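Long-range contact in D-ribose pyranase (Bacillus subtilis, PDB 1OGE), which probably interconverts the beta-pyran and beta-furan forms of D-ribose, the first step in feeding the sugar into D-ribose 5-phosphate: residues A[26-31]-A[119-124]. Sequence-based numbering, arbitrary orientation.
With RP5 (5-O-phosphono-beta-D-ribofuranose), chain G.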
loop_
_atom_site.group_PDB
_atom_site.type_symbol
_atom_site.label_atom_id
_atom_site.label_comp_id
_atom_site.label_asym_id
_atom_site.label_seq_id
_atom_site.Cartn_x
_atom_site.Cartn_y
_atom_site.Cartn_z
ATOM N N ILE A 26 16.272 21.386 10.575
ATOM C CA ILE A 26 16.160 22.479 9.616
ATOM C C ILE A 26 17.490 22.370 8.907
ATOM O O ILE A 26 18.545 22.478 9.532
ATOM C CB ILE A 26 16.059 23.854 10.295
ATOM C CG1 ILE A 26 14.780 23.926 11.129
ATOM C CG2 ILE A 26 16.044 24.952 9.234
ATOM C CD1 ILE A 26 14.627 25.230 11.904
ATOM N N ALA A 27 17.444 22.146 7.603
ATOM C CA ALA A 27 18.669 21.949 6.855
ATOM C C ALA A 27 18.918 22.947 5.753
ATOM O O ALA A 27 17.996 23.609 5.277
ATOM C CB ALA A 27 18.669 20.542 6.263
ATOM N N ASP A 28 20.186 23.049 5.359
ATOM C CA ASP A 28 20.559 23.913 4.258
ATOM C C ASP A 28 20.262 23.058 3.024
ATOM O O ASP A 28 19.846 21.908 3.158
ATOM C CB ASP A 28 22.045 24.299 4.347
ATOM C CG ASP A 28 22.974 23.095 4.416
ATOM O OD1 ASP A 28 23.898 23.117 5.261
ATOM O OD2 ASP A 28 22.793 22.144 3.624
ATOM N N ALA A 29 20.469 23.605 1.833
ATOM C CA ALA A 29 20.171 22.874 0.609
ATOM C C ALA A 29 21.014 21.619 0.341
ATOM O O ALA A 29 20.675 20.825 -0.541
ATOM C CB ALA A 29 20.270 23.819 -0.583
ATOM N N GLY A 30 22.089 21.425 1.099
ATOM C CA GLY A 30 22.949 20.279 0.853
ATOM C C GLY A 30 22.902 19.104 1.812
ATOM O O GLY A 30 23.387 18.026 1.476
ATOM N N LEU A 31 22.332 19.292 2.997
ATOM C CA LEU A 31 22.278 18.208 3.969
ATOM C C LEU A 31 21.551 16.968 3.441
ATOM O O LEU A 31 20.421 17.059 2.963
ATOM C CB LEU A 31 21.579 18.661 5.249
ATOM C CG LEU A 31 21.613 17.601 6.356
ATOM C CD1 LEU A 31 23.016 17.549 6.927
ATOM C CD2 LEU A 31 20.608 17.923 7.457
ATOM N N PRO A 119 27.513 26.870 4.283
ATOM C CA PRO A 119 28.062 25.744 5.042
ATOM C C PRO A 119 27.531 25.560 6.459
ATOM O O PRO A 119 27.400 26.519 7.224
ATOM C CB PRO A 119 29.565 26.030 5.042
ATOM C CG PRO A 119 29.768 26.745 3.749
ATOM C CD PRO A 119 28.600 27.697 3.727
ATOM N N TYR A 120 27.242 24.305 6.788
ATOM C CA TYR A 120 26.762 23.903 8.104
ATOM C C TYR A 120 25.582 24.688 8.678
ATOM O O TYR A 120 25.440 24.816 9.899
ATOM C CB TYR A 120 27.935 23.915 9.085
ATOM C CG TYR A 120 29.161 23.217 8.531
ATOM C CD1 TYR A 120 30.071 23.902 7.724
ATOM C CD2 TYR A 120 29.383 21.861 8.770
ATOM C CE1 TYR A 120 31.173 23.252 7.165
ATOM C CE2 TYR A 120 30.479 21.201 8.215
ATOM C CZ TYR A 120 31.370 21.903 7.415
ATOM O OH TYR A 120 32.454 21.255 6.865
ATOM N N ALA A 121 24.730 25.205 7.799
ATOM C CA ALA A 121 23.553 25.937 8.245
ATOM C C ALA A 121 22.459 24.900 8.498
ATOM O O ALA A 121 21.491 24.810 7.742
ATOM C CB ALA A 121 23.108 26.933 7.179
ATOM N N ASN A 122 22.645 24.108 9.554
ATOM C CA ASN A 122 21.694 23.067 9.938
ATOM C C ASN A 122 21.563 23.026 11.456
ATOM O O ASN A 122 22.501 23.356 12.177
ATOM C CB ASN A 122 22.160 21.675 9.480
ATOM C CG ASN A 122 22.580 21.633 8.023
ATOM O OD1 ASN A 122 23.754 21.826 7.701
ATOM N ND2 ASN A 122 21.625 21.386 7.132
ATOM N N CYS A 123 20.397 22.617 11.943
ATOM C CA CYS A 123 20.197 22.497 13.381
ATOM C C CYS A 123 19.036 21.568 13.707
ATOM O O CYS A 123 18.111 21.401 12.912
ATOM C CB CYS A 123 19.961 23.871 14.025
ATOM S SG CYS A 123 18.327 24.572 13.771
ATOM N N ILE A 124 19.112 20.957 14.881
ATOM C CA ILE A 124 18.086 20.045 15.362
ATOM C C ILE A 124 17.341 20.706 16.519
ATOM O O ILE A 124 17.960 21.119 17.501
ATOM C CB ILE A 124 18.716 18.721 15.875
ATOM C CG1 ILE A 124 19.222 17.889 14.692
ATOM C CG2 ILE A 124 17.702 17.932 16.705
ATOM C CD1 ILE A 124 19.923 16.597 15.113
HETATM C C1 RP5 G . 26.119 18.786 4.065
HETATM O O4 RP5 G . 27.435 19.057 3.637
HETATM C C2 RP5 G . 25.523 20.136 4.463
HETATM O O2 RP5 G . 25.043 20.805 3.308
HETATM C C3 RP5 G . 26.750 20.873 4.991
HETATM O O3 RP5 G . 26.519 22.266 4.825
HETATM C C4 RP5 G . 27.893 20.302 4.137
HETATM C C5 RP5 G . 29.190 20.119 4.952
HETATM O O5 RP5 G . 30.247 19.565 4.137
HETATM P "P'" RP5 G . 31.111 20.612 3.325
HETATM O O1X RP5 G . 32.156 19.900 2.559
HETATM O O2X RP5 G . 30.201 21.372 2.347
HETATM O O3X RP5 G . 31.771 21.610 4.280
HETATM O O1 RP5 G . 26.265 17.907 5.151
#
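Ile26 and Cys123 form an antiparallel hydrogen-bonded pair, Ile26 N to Cys123 O and Cys123 N to Ile26 O both 3.0 Å, the first nearly straight at 170°. On the face they share, Ile26 CD1 reaches Cys123 SG at 4.2 Å, and both side chains pack against Phe51 of helix 51-61. Ala121, centre of an inverse gamma turn, brings its CB alongside Asp28 CB. The end of the Asn122 side chain rests against Ala27 CB and Leu31 CB, its amide plane 68° from the Asp28 carboxylate. With CG set between backbone N and carbonyl carbon (chi1 55°), Asp28 turns its carboxylate to the ribose: OD1 accepts from RP5 O3 at 2.8 Å and OD2 from RP5 O2 at 2.6 Å. OD2 also takes Gly30 N (2.7 Å), closing an Asx turn, and Leu31 N (3.0 Å), completing an Asx motif; together they hold the carboxylate's rotation. Tyr120 N donates to RP5 O3, while its ring lays one face against RP5 C5. An alanine in place of Asp28 would probably leave both sugar hydroxyls without their acceptor and the 28-31 turn unpinned. Completed by His98 of the same chain and His20 of the second subunit, this is the RbsD/FucU sugar-binding site.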